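Local coordinates for protein bitiscetin (Bitis arietans, PDB 1JWI) that binds von Willebrand factor and induces its interaction, through the A1 domain, with platelet GPIbalpha, so that platelets aggregate, at residues 40-43 with 47-50. Residues are numbered along the deposited sequence; the frame is centred on the assembly and turned at random.
Sequences ASID and EADF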
# COMPACT_ATOMS: atom_id res chain seq x y z
N ALA A 40 -19.44 -5.52 4.03
CA ALA A 40 -19.41 -6.87 3.48
C ALA A 40 -18.06 -7.58 3.54
O ALA A 40 -17.01 -6.98 3.26
CB ALA A 40 -19.91 -6.85 2.03
N SER A 41 -18.10 -8.85 3.91
CA SER A 41 -16.92 -9.69 3.94
C SER A 41 -17.28 -10.64 2.80
O SER A 41 -18.46 -10.95 2.62
CB SER A 41 -16.82 -10.46 5.25
OG SER A 41 -17.85 -11.42 5.37
N ILE A 42 -16.28 -11.09 2.04
CA ILE A 42 -16.51 -11.99 0.91
C ILE A 42 -15.72 -13.26 1.19
O ILE A 42 -14.51 -13.21 1.38
CB ILE A 42 -16.04 -11.31 -0.41
CG1 ILE A 42 -16.92 -10.07 -0.67
CG2 ILE A 42 -16.12 -12.28 -1.58
CD1 ILE A 42 -16.47 -9.21 -1.83
N ASP A 43 -16.39 -14.41 1.22
CA ASP A 43 -15.68 -15.64 1.56
C ASP A 43 -15.47 -16.64 0.43
O ASP A 43 -14.76 -17.62 0.61
CB ASP A 43 -16.39 -16.33 2.73
CG ASP A 43 -15.42 -17.11 3.63
OD1 ASP A 43 -15.87 -17.63 4.68
OD2 ASP A 43 -14.22 -17.20 3.29
N GLU A 47 -19.68 -15.80 -3.88
CA GLU A 47 -20.22 -14.66 -3.14
C GLU A 47 -19.67 -13.39 -3.79
O GLU A 47 -20.39 -12.40 -3.95
CB GLU A 47 -19.82 -14.70 -1.66
CG GLU A 47 -20.34 -13.49 -0.89
CD GLU A 47 -20.11 -13.57 0.62
OE1 GLU A 47 -20.79 -12.81 1.35
OE2 GLU A 47 -19.27 -14.36 1.07
N ALA A 48 -18.40 -13.43 -4.17
CA ALA A 48 -17.75 -12.29 -4.82
C ALA A 48 -18.51 -11.86 -6.07
O ALA A 48 -18.77 -10.67 -6.26
CB ALA A 48 -16.30 -12.65 -5.18
N ASP A 49 -18.84 -12.83 -6.92
CA ASP A 49 -19.56 -12.54 -8.15
C ASP A 49 -20.92 -11.92 -7.87
O ASP A 49 -21.40 -11.09 -8.64
CB ASP A 49 -19.73 -13.82 -8.98
CG ASP A 49 -18.42 -14.28 -9.60
OD1 ASP A 49 -17.46 -13.48 -9.65
OD2 ASP A 49 -18.35 -15.44 -10.06
N PHE A 50 -21.54 -12.30 -6.76
CA PHE A 50 -22.84 -11.74 -6.39
C PHE A 50 -22.67 -10.27 -6.02
O PHE A 50 -23.39 -9.41 -6.53
CB PHE A 50 -23.45 -12.49 -5.21
CG PHE A 50 -24.66 -11.79 -4.62
CD1 PHE A 50 -25.83 -11.66 -5.36
CD2 PHE A 50 -24.59 -11.21 -3.36
CE1 PHE A 50 -26.92 -10.96 -4.84
CE2 PHE A 50 -25.67 -10.51 -2.84
CZ PHE A 50 -26.84 -10.38 -3.58
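Ser41 brings its backbone O to 3.2 Å from OE1 of Glu47, where the loop after strand 38-39 of this C-type lectin-like domain meets the first turn of helix 45-58. The two oxygens are both acceptors and do not bond to each other. Lys126 NZ serves both: it hydrogen-bonds Ser41 O and forms a salt bridge with Glu47 OE1, probably offsetting their repulsion, and Tyr16 OH is also hydrogen-bonded to Glu47 OE1. Ser41 OG is hydrogen-bonded to an acidic side chain of the other protein chain, whose aromatic packing reaches both Ile42 and Ala48.

Ile42 makes the apolar part of the contact. Its CG2 stands anti to the backbone N and meets Ala48 at both CA and CB, each 3.6 Å away.

Asp43 takes part through its backbone. Glu47 reaches it with an extended chain, CG anti to Glu47's own backbone N (chi1 178°). The carboxylate of buried Glu47 links the loop to the helix through OE2 and, through Lys126 at OE1, to strand 121-126. Asp43 N donates to Glu47 OE2 over 2.9 Å, nearly straight at 167°, but from above the carboxylate plane, 43° out of it.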